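Local coordinates for phosphoserine aminotransferase (Bacillus circulans, PDB 2C0R), which catalyses the reversible, pyridoxal-phosphate-dependent transamination that makes phosphoserine from 3-phosphohydroxypyruvate, with glutamate as amino donor, and likewise makes phosphohydroxythreonine, at residues F8-A13 and S337-V342; G156-A161 and S296-T301; G172-D177 and N186-V191; S176-R181 and K197-S202. The protein carries 1 engineered substitution. All coordinates share one frame; numbering follows the deposited sequence.

How the contacts relate
The four contacts surround the cofactor site and nest along the chain. Contact 1 ties the start of the enzyme to its C-terminal part, contact 2 lies inside the loop it closes, and contacts 3 and 4 lie inside contact 2. Contacts 1 and 4 are nearest, with centres about 8 Å apart, joined by N340 with N198 and L179; contacts 1 and 3 are about 19 Å apart. Contact 3 belongs to the seven-stranded mixed sheet, and contact 4 starts from the same S176-D177. Contact 2 meets both through D177, and its strand 299-303 lies beside strand 334-337, which ends at S337 of contact 1. Distant parts of the sequence thus converge on one pyridoxal phosphate.

Contact 1: F8-A13 and S337-V342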
loop_
_atom_site.group_PDB
_atom_site.type_symbol
_atom_site.label_atom_id
_atom_site.label_comp_id
_atom_site.label_asym_id
_atom_site.label_seq_id
_atom_site.Cartn_x
_atom_site.Cartn_y
_atom_site.Cartn_z
ATOM N N PHE A 8 8.342 6.532 -20.844
ATOM C CA PHE A 8 8.251 7.879 -20.305
ATOM C C PHE A 8 7.018 8.058 -19.422
ATOM O O PHE A 8 6.580 9.171 -19.190
ATOM C CB PHE A 8 8.228 8.900 -21.456
ATOM C CG PHE A 8 9.617 9.034 -22.085
ATOM C CD1 PHE A 8 9.898 8.247 -23.180
ATOM C CD2 PHE A 8 10.559 9.909 -21.598
ATOM C CE1 PHE A 8 11.141 8.337 -23.788
ATOM C CE2 PHE A 8 11.817 10.009 -22.187
ATOM C CZ PHE A 8 12.102 9.218 -23.304
ATOM N N ASN A 9 6.508 6.974 -18.859
ATOM C CA ASN A 9 5.393 7.036 -17.961
ATOM C C ASN A 9 5.717 7.941 -16.759
ATOM O O ASN A 9 6.853 7.999 -16.269
ATOM C CB ASN A 9 5.092 5.648 -17.387
ATOM C CG ASN A 9 4.218 4.811 -18.280
ATOM O OD1 ASN A 9 4.316 3.579 -18.286
ATOM N ND2 ASN A 9 3.334 5.446 -19.014
ATOM N N ALA A 10 4.665 8.599 -16.288
ATOM C CA ALA A 10 4.752 9.644 -15.273
ATOM C C ALA A 10 4.559 9.084 -13.880
ATOM O O ALA A 10 4.740 9.833 -12.936
ATOM C CB ALA A 10 3.701 10.731 -15.549
ATOM N N GLY A 11 4.207 7.808 -13.686
ATOM C CA GLY A 11 3.900 7.393 -12.294
ATOM C C GLY A 11 2.803 6.334 -12.310
ATOM O O GLY A 11 1.700 6.788 -12.671
ATOM N N PRO A 12 2.964 5.064 -12.000
ATOM C CA PRO A 12 4.239 4.326 -11.847
ATOM C C PRO A 12 5.071 4.486 -13.100
ATOM O O PRO A 12 4.604 5.002 -14.137
ATOM C CB PRO A 12 3.802 2.880 -11.708
ATOM C CG PRO A 12 2.392 2.976 -11.138
ATOM C CD PRO A 12 1.794 4.176 -11.833
ATOM N N ALA A 13 6.347 4.186 -13.003
ATOM C CA ALA A 13 7.336 4.625 -13.965
ATOM C C ALA A 13 8.488 3.646 -14.011
ATOM O O ALA A 13 8.525 2.632 -13.320
ATOM C CB ALA A 13 7.845 5.999 -13.519
ATOM N N SER A 337 8.451 12.108 -19.011
ATOM C CA SER A 337 8.893 11.917 -17.626
ATOM C C SER A 337 10.206 11.152 -17.605
ATOM O O SER A 337 10.285 10.099 -18.266
ATOM C CB SER A 337 7.782 11.192 -16.859
ATOM O OG SER A 337 6.608 11.994 -16.818
ATOM N N ILE A 338 11.184 11.742 -16.922
ATOM C CA ILE A 338 12.562 11.304 -17.119
ATOM C C ILE A 338 13.251 11.114 -15.779
ATOM O O ILE A 338 14.396 11.487 -15.528
ATOM C CB ILE A 338 13.334 12.270 -18.033
ATOM C CG1 ILE A 338 13.167 13.724 -17.571
ATOM C CG2 ILE A 338 12.908 12.094 -19.487
ATOM C CD1 ILE A 338 14.106 14.630 -18.411
ATOM N N TYR A 339 12.468 10.466 -14.885
ATOM C CA TYR A 339 12.943 10.100 -13.574
ATOM C C TYR A 339 14.264 9.360 -13.607
ATOM O O TYR A 339 14.682 8.939 -14.677
ATOM C CB TYR A 339 11.907 9.162 -12.924
ATOM C CG TYR A 339 10.549 9.810 -12.862
ATOM C CD1 TYR A 339 9.449 9.232 -13.465
ATOM C CD2 TYR A 339 10.363 10.999 -12.181
ATOM C CE1 TYR A 339 8.209 9.792 -13.410
ATOM C CE2 TYR A 339 9.111 11.599 -12.107
ATOM C CZ TYR A 339 8.059 10.999 -12.733
ATOM O OH TYR A 339 6.807 11.555 -12.670
ATOM N N ASN A 340 14.894 9.223 -12.428
ATOM C CA ASN A 340 16.244 8.681 -12.384
ATOM C C ASN A 340 16.502 7.462 -13.257
ATOM O O ASN A 340 17.505 7.433 -13.975
ATOM C CB ASN A 340 16.688 8.201 -10.997
ATOM C CG ASN A 340 16.813 9.287 -9.938
ATOM O OD1 ASN A 340 16.800 10.478 -10.219
ATOM N ND2 ASN A 340 16.901 8.857 -8.673
ATOM N N ALA A 341 15.612 6.478 -13.227
ATOM C CA ALA A 341 15.836 5.219 -13.905
ATOM C C ALA A 341 15.533 5.289 -15.393
ATOM O O ALA A 341 15.907 4.328 -16.084
ATOM C CB ALA A 341 14.981 4.108 -13.290
ATOM N N VAL A 342 14.981 6.354 -15.927
ATOM C CA VAL A 342 14.800 6.459 -17.391
ATOM C C VAL A 342 16.191 6.628 -17.993
ATOM O O VAL A 342 16.898 7.585 -17.628
ATOM C CB VAL A 342 13.872 7.641 -17.720
ATOM C CG1 VAL A 342 13.804 7.778 -19.237
ATOM C CG2 VAL A 342 12.486 7.432 -17.114
HETATM O O HOH W 1 5.054 11.387 -18.977
#
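F8 and S337 bring the two backbones together, their CA atoms 4.9 Å apart, with a weak hydrogen bond from S337 N to F8 O (3.5 Å). The loop that follows strand 6-7 lies here against the end of strand 334-337 and the type I beta turn Y339-V342, close to the cofactor site of this fold type I, class V aminotransferase. A water lies within hydrogen-bonding distance of both F8 O and S337 OG, 2.7 Å from each; S337 OG has N299 as its stronger partner. Farther along, Y339 has CG anti to its own carbonyl carbon (chi1 -57°), which sends the ring toward the loop. Its OH donates to A10 O at 2.7 Å, tilted 35° from the carbonyl plane, and N299 ND2 bonds to the same hydroxyl. N9 O sits at the edge of this ring, while the methyl A13 CB approaches Y339 CD1 obliquely at 3.6 Å. A phenylalanine here would remove the hydroxyl and would probably leave A10 O without its donor and N299 ND2 with one partner fewer. The F8 ring works at the other end. I338 CG2 meets it in plane, at the edge, 3.6 Å from F8 CE2, and V342 crosses at about a right angle. S337 O, buried and with no hydrogen-bond partner in the model, lies 3.3 Å from F8 CD2.

Contact 2: G156-A161 and S296-T301; sequences GAQFKA and SDMNIT
G156, which forms a G1 beta bulge with A157 opposite E152, meets the ST turn begun by S296, at the border of the pyridoxal phosphate pocket. S296 N donates to G156 O at 3.0 Å, coming from above the carbonyl plane rather than along a lone pair. A water donates a second bond to that oxygen and accepts one from T301 N, so it stitches the bulge to strand 299-303. The glycine is needed on two counts: its backbone angles would jam a side chain against the preceding carbonyl, and a CB would run into T301 OG1. As it stands, G156 CA comes within 3.2 Å of N299 O.

Q158 makes the second bridge. With CG anti to the backbone N (chi1 -176°) and the chain extended beyond it, the amide reaches past S296, where Q158 CB lies 3.5 Å from S296 CA. OE1 of Q158 then takes the N-H of D297 at 2.9 Å, almost straight at 170°. The other end of this amide, NE2, is bonded to D177 OD2, which fixes which way the group is turned. S296 OG accepts from its own turn, from M298 N at 2.9 Å and N299 N at 3.0 Å, and is also bonded to N151 OD1.

Around this join, helix 260-280 packs on D297, M298 and I300, with R269 salt-bridged to D297, while N299 reaches both N151 of the short strand 151-152 and S337, at the end of strand 334-337.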
loop_
_atom_site.group_PDB
_atom_site.type_symbol
_atom_site.label_atom_id
_atom_site.label_comp_id
_atom_site.label_asym_id
_atom_site.label_seq_id
_atom_site.Cartn_x
_atom_site.Cartn_y
_atom_site.Cartn_z
ATOM N N GLY A 156 5.112 20.427 -15.163
ATOM C CA GLY A 156 6.490 20.375 -15.611
ATOM C C GLY A 156 7.349 21.493 -15.010
ATOM O O GLY A 156 8.350 21.878 -15.611
ATOM N N ALA A 157 7.017 21.987 -13.816
ATOM C CA ALA A 157 7.752 23.047 -13.163
ATOM C C ALA A 157 8.441 22.454 -11.929
ATOM O O ALA A 157 7.947 21.493 -11.309
ATOM C CB ALA A 157 6.875 24.216 -12.738
ATOM N N GLN A 158 9.569 23.029 -11.542
ATOM C CA GLN A 158 10.339 22.501 -10.426
ATOM C C GLN A 158 11.105 23.613 -9.715
ATOM O O GLN A 158 11.768 24.444 -10.383
ATOM C CB GLN A 158 11.340 21.470 -10.986
ATOM C CG GLN A 158 12.129 20.805 -9.842
ATOM C CD GLN A 158 13.068 19.773 -10.471
ATOM O OE1 GLN A 158 13.539 19.958 -11.633
ATOM N NE2 GLN A 158 13.338 18.681 -9.753
ATOM N N PHE A 159 11.044 23.646 -8.401
ATOM C CA PHE A 159 11.904 24.545 -7.643
ATOM C C PHE A 159 13.344 24.074 -7.647
ATOM O O PHE A 159 13.614 22.890 -7.481
ATOM C CB PHE A 159 11.480 24.630 -6.157
ATOM C CG PHE A 159 10.209 25.407 -5.927
ATOM C CD1 PHE A 159 9.012 24.804 -5.629
ATOM C CD2 PHE A 159 10.222 26.819 -6.032
ATOM C CE1 PHE A 159 7.852 25.529 -5.401
ATOM C CE2 PHE A 159 9.057 27.550 -5.799
ATOM C CZ PHE A 159 7.857 26.908 -5.496
ATOM N N LYS A 160 14.225 25.060 -7.814
ATOM C CA LYS A 160 15.651 24.735 -7.699
ATOM C C LYS A 160 16.165 24.919 -6.279
ATOM O O LYS A 160 17.248 24.472 -5.959
ATOM C CB LYS A 160 16.514 25.643 -8.569
ATOM C CG LYS A 160 16.075 25.590 -10.044
ATOM C CD LYS A 160 17.050 26.520 -10.798
ATOM C CE LYS A 160 16.373 27.090 -12.040
ATOM N NZ LYS A 160 16.084 25.999 -12.980
ATOM N N ALA A 161 15.415 25.620 -5.452
ATOM C CA ALA A 161 15.839 25.934 -4.099
ATOM C C ALA A 161 14.582 26.182 -3.270
ATOM O O ALA A 161 13.526 26.494 -3.819
ATOM C CB ALA A 161 16.715 27.181 -4.048
ATOM N N SER A 296 11.293 21.745 -15.100
ATOM C CA SER A 296 11.632 20.518 -14.391
ATOM C C SER A 296 12.610 19.649 -15.152
ATOM O O SER A 296 12.538 19.529 -16.368
ATOM C CB SER A 296 10.329 19.744 -14.198
ATOM O OG SER A 296 10.573 18.466 -13.620
ATOM N N ASP A 297 13.494 19.012 -14.399
ATOM C CA ASP A 297 14.376 17.994 -14.952
ATOM C C ASP A 297 13.750 16.612 -14.797
ATOM O O ASP A 297 14.419 15.664 -15.195
ATOM C CB ASP A 297 15.753 17.958 -14.309
ATOM C CG ASP A 297 16.707 18.958 -14.968
ATOM O OD1 ASP A 297 16.296 19.726 -15.866
ATOM O OD2 ASP A 297 17.882 18.987 -14.572
ATOM N N MET A 298 12.559 16.500 -14.263
ATOM C CA MET A 298 11.896 15.215 -14.076
ATOM C C MET A 298 10.724 15.040 -15.034
ATOM O O MET A 298 10.452 13.928 -15.456
ATOM C CB MET A 298 11.353 15.086 -12.634
ATOM C CG MET A 298 12.478 15.053 -11.589
ATOM S SD MET A 298 13.190 13.410 -11.412
ATOM C CE MET A 298 14.653 13.529 -12.449
ATOM N N ASN A 299 9.968 16.103 -15.293
ATOM C CA ASN A 299 8.796 16.013 -16.174
ATOM C C ASN A 299 8.869 17.192 -17.150
ATOM O O ASN A 299 8.647 18.320 -16.737
ATOM C CB ASN A 299 7.441 16.027 -15.425
ATOM C CG ASN A 299 7.411 15.030 -14.279
ATOM O OD1 ASN A 299 7.741 15.361 -13.141
ATOM N ND2 ASN A 299 6.992 13.808 -14.603
ATOM N N ILE A 300 9.193 16.868 -18.396
ATOM C CA ILE A 300 9.322 17.920 -19.400
ATOM C C ILE A 300 8.059 18.017 -20.204
ATOM O O ILE A 300 7.646 17.088 -20.883
ATOM C CB ILE A 300 10.507 17.597 -20.299
ATOM C CG1 ILE A 300 11.795 17.539 -19.481
ATOM C CG2 ILE A 300 10.547 18.569 -21.462
ATOM C CD1 ILE A 300 13.042 17.342 -20.328
ATOM N N THR A 301 7.437 19.187 -20.107
ATOM C CA THR A 301 6.139 19.334 -20.774
ATOM C C THR A 301 6.299 20.252 -21.960
ATOM O O THR A 301 7.060 21.224 -21.962
ATOM C CB THR A 301 5.100 19.857 -19.780
ATOM O OG1 THR A 301 5.665 21.035 -19.160
ATOM C CG2 THR A 301 4.848 18.811 -18.680
HETATM O O HOH W 2 8.889 21.272 -18.315
#

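Contact 3: G172-D177 and N186-V191; sequences GDMSSD and NQFGLV. With PLP (pyridoxal-5'-phosphate), chain C.
M174 reaches over to F188 and V191, starting from a CB that points toward the 186-191 segment. CG is anti to the carbonyl carbon (chi1 -63°), and from there the chain runs extended. SD passes V191 CG1 at 4.2 Å. The terminal CE ends 3.4 Å from F188 CZ, approaching the ring obliquely, and touches V191 CG1 at 4.0 Å. V191 CG1 sits over one face of the F188 ring, offset toward its rim. That ring takes up the room beside G172, where a CB would clash with F188 CE2. G172 and V191 belong to neighbouring parallel strands, 170-173 and 190-194, of the large mixed sheet of fold type I enzymes, and G172 N donates to L190 O at 3.0 Å, in the carbonyl plane.

One residue on, the CB of D173 is directed away from the 186-191 segment, and its carboxylate meets the cofactor, OD2 2.6 Å from PLP N1. OD1 of the same carboxylate is gripped twice by S175: the backbone N (2.9 Å) closes an Asx turn, and OG (2.7 Å) comes to the syn lone pair. Together these bonds limit how far the carboxylate can turn. S175 CB lies 3.5 Å from PLP C2.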
loop_
_atom_site.group_PDB
_atom_site.type_symbol
_atom_site.label_atom_id
_atom_site.label_comp_id
_atom_site.label_asym_id
_atom_site.label_seq_id
_atom_site.Cartn_x
_atom_site.Cartn_y
_atom_site.Cartn_z
ATOM N N GLY A 172 7.525 19.440 2.232
ATOM C CA GLY A 172 7.661 19.363 0.761
ATOM C C GLY A 172 7.098 18.037 0.243
ATOM O O GLY A 172 7.510 16.967 0.669
ATOM N N ASP A 173 6.188 18.192 -0.708
ATOM C CA ASP A 173 5.805 17.046 -1.523
ATOM C C ASP A 173 6.839 16.862 -2.629
ATOM O O ASP A 173 6.819 17.598 -3.596
ATOM C CB ASP A 173 4.435 17.318 -2.144
ATOM C CG ASP A 173 3.961 16.215 -3.072
ATOM O OD1 ASP A 173 4.679 15.212 -3.271
ATOM O OD2 ASP A 173 2.831 16.350 -3.591
ATOM N N MET A 174 7.743 15.915 -2.452
ATOM C CA MET A 174 8.776 15.623 -3.408
ATOM C C MET A 174 8.451 14.340 -4.166
ATOM O O MET A 174 9.396 13.674 -4.617
ATOM C CB MET A 174 10.103 15.480 -2.684
ATOM C CG MET A 174 10.546 16.738 -1.992
ATOM S SD MET A 174 12.241 16.572 -1.354
ATOM C CE MET A 174 12.524 18.273 -0.833
ATOM N N SER A 175 7.162 14.024 -4.292
ATOM C CA SER A 175 6.868 12.756 -4.967
ATOM C C SER A 175 7.581 12.551 -6.314
ATOM O O SER A 175 8.124 11.465 -6.566
ATOM C CB SER A 175 5.372 12.660 -5.234
ATOM O OG SER A 175 4.650 12.590 -3.991
ATOM N N SER A 176 7.625 13.587 -7.150
ATOM C CA SER A 176 8.187 13.362 -8.472
ATOM C C SER A 176 9.643 13.796 -8.594
ATOM O O SER A 176 10.156 13.733 -9.722
ATOM C CB SER A 176 7.272 13.986 -9.503
ATOM O OG SER A 176 6.997 15.339 -9.206
ATOM N N ASP A 177 10.332 14.139 -7.508
ATOM C CA ASP A 177 11.770 14.435 -7.684
ATOM C C ASP A 177 12.603 13.998 -6.479
ATOM O O ASP A 177 13.806 14.262 -6.409
ATOM C CB ASP A 177 12.053 15.884 -8.047
ATOM C CG ASP A 177 11.913 16.893 -6.914
ATOM O OD1 ASP A 177 11.626 16.513 -5.774
ATOM O OD2 ASP A 177 12.112 18.087 -7.226
ATOM N N ASN A 186 17.686 19.365 6.366
ATOM C CA ASN A 186 17.454 20.204 7.544
ATOM C C ASN A 186 16.629 21.447 7.264
ATOM O O ASN A 186 16.132 22.095 8.208
ATOM C CB ASN A 186 18.812 20.639 8.099
ATOM C CG ASN A 186 19.623 19.449 8.535
ATOM O OD1 ASN A 186 19.241 18.765 9.468
ATOM N ND2 ASN A 186 20.753 19.202 7.865
ATOM N N GLN A 187 16.413 21.827 6.014
ATOM C CA GLN A 187 15.477 22.905 5.767
ATOM C C GLN A 187 14.019 22.500 6.069
ATOM O O GLN A 187 13.183 23.390 6.224
ATOM C CB GLN A 187 15.505 23.345 4.293
ATOM C CG GLN A 187 16.727 24.136 3.922
ATOM C CD GLN A 187 16.589 24.779 2.569
ATOM O OE1 GLN A 187 16.652 24.081 1.551
ATOM N NE2 GLN A 187 16.392 26.104 2.549
ATOM N N PHE A 188 13.775 21.207 6.106
ATOM C CA PHE A 188 12.400 20.711 6.156
ATOM C C PHE A 188 12.018 20.130 7.472
ATOM O O PHE A 188 12.844 19.471 8.124
ATOM C CB PHE A 188 12.213 19.584 5.119
ATOM C CG PHE A 188 12.225 20.116 3.684
ATOM C CD1 PHE A 188 13.420 20.209 3.000
ATOM C CD2 PHE A 188 11.043 20.530 3.086
ATOM C CE1 PHE A 188 13.440 20.734 1.709
ATOM C CE2 PHE A 188 11.041 21.017 1.793
ATOM C CZ PHE A 188 12.249 21.110 1.104
ATOM N N GLY A 189 10.755 20.287 7.839
ATOM C CA GLY A 189 10.314 19.476 8.987
ATOM C C GLY A 189 9.811 18.128 8.482
ATOM O O GLY A 189 9.795 17.121 9.193
ATOM N N LEU A 190 9.345 18.071 7.243
ATOM C CA LEU A 190 8.766 16.828 6.707
ATOM C C LEU A 190 8.879 16.845 5.180
ATOM O O LEU A 190 8.522 17.833 4.543
ATOM C CB LEU A 190 7.294 16.650 7.087
ATOM C CG LEU A 190 6.630 15.303 6.759
ATOM C CD1 LEU A 190 5.574 15.058 7.840
ATOM C CD2 LEU A 190 5.988 15.282 5.388
ATOM N N VAL A 191 9.392 15.782 4.599
ATOM C CA VAL A 191 9.336 15.609 3.152
ATOM C C VAL A 191 8.660 14.285 2.864
ATOM O O VAL A 191 8.790 13.295 3.608
ATOM C CB VAL A 191 10.702 15.625 2.444
ATOM C CG1 VAL A 191 11.438 16.944 2.739
ATOM C CG2 VAL A 191 11.605 14.503 2.853
HETATM N N1 PLP C . 2.132 14.674 -5.514
HETATM C C2 PLP C . 2.863 14.659 -6.664
HETATM C C2A PLP C . 3.869 15.792 -6.856
HETATM C C3 PLP C . 2.704 13.661 -7.579
HETATM O O3 PLP C . 3.471 13.601 -8.701
HETATM C C4 PLP C . 1.835 12.624 -7.282
HETATM C C4A PLP C . 1.653 11.498 -8.302
HETATM C C5 PLP C . 1.046 12.702 -6.153
HETATM C C6 PLP C . 1.245 13.671 -5.221
HETATM C C5A PLP C . -0.043 11.653 -5.892
HETATM O O4P PLP C . 0.552 10.426 -5.482
HETATM P P PLP C . -0.323 9.141 -5.130
HETATM O O1P PLP C . 0.655 8.142 -4.578
HETATM O O2P PLP C . -0.919 8.718 -6.455
HETATM O O3P PLP C . -1.354 9.586 -4.155
#

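Contact 4: S176-R181 and K197-S202; sequences SDILSR and KNLGPS. With PLP (pyridoxal-5'-phosphate), chain C.
N198 sets its CG opposite the backbone N (chi1 -170°), and this carries its amide to the 176-181 loop, where ND2 donates to I178 O at 2.8 Å. The bond is nearly straight (171°). I178 O lies in the plane of the N198 amide, whereas ND2 stands above the plane of the I178 carbonyl. That carbonyl belongs to the central peptide of a type II beta turn, D177-S180, which is closed by S180 N on D177 O and braced by S180 OG at 2.6 Å from the same oxygen. The other end of the amide, N198 OD1, accepts from N340 N. A leucine in its place would probably leave both I178 O and N340 N without their mates.

L199 adds apolar contacts with both its methyls: CD1 touches I178 CG2, and CD2 lies 4.1 Å from L179 CD1. Closest to the cofactor, K197 packs its CB 3.9 Å from S176 CA. Its chain, bent at chi2 and chi4, runs on to NZ, which is covalently bonded to PLP C4A at 1.4 Å, the linkage expected of an internal aldimine. S176 OG is held by T153 and N151, and R181 NH1 closes a salt bridge to D177 OD2 at 2.7 Å.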
loop_
_atom_site.group_PDB
_atom_site.type_symbol
_atom_site.label_atom_id
_atom_site.label_comp_id
_atom_site.label_asym_id
_atom_site.label_seq_id
_atom_site.Cartn_x
_atom_site.Cartn_y
_atom_site.Cartn_z
ATOM N N SER A 176 7.625 13.587 -7.150
ATOM C CA SER A 176 8.187 13.362 -8.472
ATOM C C SER A 176 9.643 13.796 -8.594
ATOM O O SER A 176 10.156 13.733 -9.722
ATOM C CB SER A 176 7.272 13.986 -9.503
ATOM O OG SER A 176 6.997 15.339 -9.206
ATOM N N ASP A 177 10.332 14.139 -7.508
ATOM C CA ASP A 177 11.770 14.435 -7.684
ATOM C C ASP A 177 12.603 13.998 -6.479
ATOM O O ASP A 177 13.806 14.262 -6.409
ATOM C CB ASP A 177 12.053 15.884 -8.047
ATOM C CG ASP A 177 11.913 16.893 -6.914
ATOM O OD1 ASP A 177 11.626 16.513 -5.774
ATOM O OD2 ASP A 177 12.112 18.087 -7.226
ATOM N N ILE A 178 12.038 13.270 -5.494
ATOM C CA ILE A 178 12.860 12.915 -4.342
ATOM C C ILE A 178 14.001 12.021 -4.745
ATOM O O ILE A 178 13.854 11.071 -5.537
ATOM C CB ILE A 178 11.994 12.246 -3.251
ATOM C CG1 ILE A 178 12.711 12.352 -1.893
ATOM C CG2 ILE A 178 11.646 10.827 -3.638
ATOM C CD1 ILE A 178 11.858 11.881 -0.735
ATOM N N LEU A 179 15.166 12.287 -4.197
ATOM C CA LEU A 179 16.422 11.589 -4.514
ATOM C C LEU A 179 16.779 11.656 -6.003
ATOM O O LEU A 179 17.446 10.772 -6.518
ATOM C CB LEU A 179 16.407 10.129 -4.019
ATOM C CG LEU A 179 15.970 9.914 -2.587
ATOM C CD1 LEU A 179 16.187 8.427 -2.222
ATOM C CD2 LEU A 179 16.705 10.804 -1.581
ATOM N N SER A 180 16.404 12.783 -6.622
ATOM C CA SER A 180 16.916 13.111 -7.955
ATOM C C SER A 180 18.066 14.104 -7.859
ATOM O O SER A 180 18.754 14.345 -8.866
ATOM C CB SER A 180 15.836 13.728 -8.831
ATOM O OG SER A 180 15.397 14.965 -8.339
ATOM N N ARG A 181 18.267 14.664 -6.675
ATOM C CA ARG A 181 19.194 15.775 -6.547
ATOM C C ARG A 181 19.531 15.948 -5.074
ATOM O O ARG A 181 18.676 15.656 -4.246
ATOM C CB ARG A 181 18.613 17.089 -7.109
ATOM C CG ARG A 181 17.226 17.457 -6.629
ATOM C CD ARG A 181 16.890 18.943 -6.564
ATOM N NE ARG A 181 15.451 19.051 -6.242
ATOM C CZ ARG A 181 14.737 20.128 -6.576
ATOM N NH1 ARG A 181 13.433 20.222 -6.296
ATOM N NH2 ARG A 181 15.367 21.139 -7.203
ATOM N N LYS A 197 7.077 7.271 -8.386
ATOM C CA LYS A 197 7.439 8.202 -9.434
ATOM C C LYS A 197 8.943 8.039 -9.633
ATOM O O LYS A 197 9.495 7.531 -10.593
ATOM C CB LYS A 197 7.109 9.619 -9.042
ATOM C CG LYS A 197 5.849 10.252 -9.574
ATOM C CD LYS A 197 4.632 9.558 -9.021
ATOM C CE LYS A 197 3.399 10.072 -9.747
ATOM N NZ LYS A 197 2.770 11.247 -9.102
ATOM N N ASN A 198 9.689 8.515 -8.635
ATOM C CA ASN A 198 11.115 8.615 -8.916
ATOM C C ASN A 198 11.876 7.447 -8.322
ATOM O O ASN A 198 13.019 7.259 -8.747
ATOM C CB ASN A 198 11.758 9.927 -8.426
ATOM C CG ASN A 198 13.149 10.018 -8.990
ATOM O OD1 ASN A 198 13.325 9.646 -10.156
ATOM N ND2 ASN A 198 14.160 10.468 -8.286
ATOM N N LEU A 199 11.252 6.691 -7.430
ATOM C CA LEU A 199 11.948 5.473 -6.974
ATOM C C LEU A 199 11.448 4.287 -7.785
ATOM O O LEU A 199 12.253 3.468 -8.270
ATOM C CB LEU A 199 11.777 5.359 -5.452
ATOM C CG LEU A 199 12.095 6.732 -4.792
ATOM C CD1 LEU A 199 11.804 6.712 -3.306
ATOM C CD2 LEU A 199 13.542 7.132 -5.075
ATOM N N GLY A 200 10.142 4.193 -7.978
ATOM C CA GLY A 200 9.534 3.182 -8.814
ATOM C C GLY A 200 8.581 2.253 -8.125
ATOM O O GLY A 200 7.571 1.920 -8.699
ATOM N N PRO A 201 8.807 1.684 -6.958
ATOM C CA PRO A 201 7.790 0.757 -6.416
ATOM C C PRO A 201 6.449 1.411 -6.068
ATOM O O PRO A 201 6.523 2.502 -5.520
ATOM C CB PRO A 201 8.439 0.267 -5.122
ATOM C CG PRO A 201 9.852 0.726 -5.132
ATOM C CD PRO A 201 10.006 1.831 -6.137
ATOM N N SER A 202 5.228 0.901 -6.278
ATOM C CA SER A 202 3.969 1.560 -5.920
ATOM C C SER A 202 3.445 0.997 -4.602
ATOM O O SER A 202 3.793 -0.148 -4.304
ATOM C CB SER A 202 2.894 1.404 -6.996
ATOM O OG SER A 202 1.742 2.166 -6.708
HETATM N N1 PLP C . 2.132 14.674 -5.514
HETATM C C2 PLP C . 2.863 14.659 -6.664
HETATM C C2A PLP C . 3.869 15.792 -6.856
HETATM C C3 PLP C . 2.704 13.661 -7.579
HETATM O O3 PLP C . 3.471 13.601 -8.701
HETATM C C4 PLP C . 1.835 12.624 -7.282
HETATM C C4A PLP C . 1.653 11.498 -8.302
HETATM C C5 PLP C . 1.046 12.702 -6.153
HETATM C C6 PLP C . 1.245 13.671 -5.221
HETATM C C5A PLP C . -0.043 11.653 -5.892
HETATM O O4P PLP C . 0.552 10.426 -5.482
HETATM P P PLP C . -0.323 9.141 -5.130
HETATM O O1P PLP C . 0.655 8.142 -4.578
HETATM O O2P PLP C . -0.919 8.718 -6.455
HETATM O O3P PLP C . -1.354 9.586 -4.155
#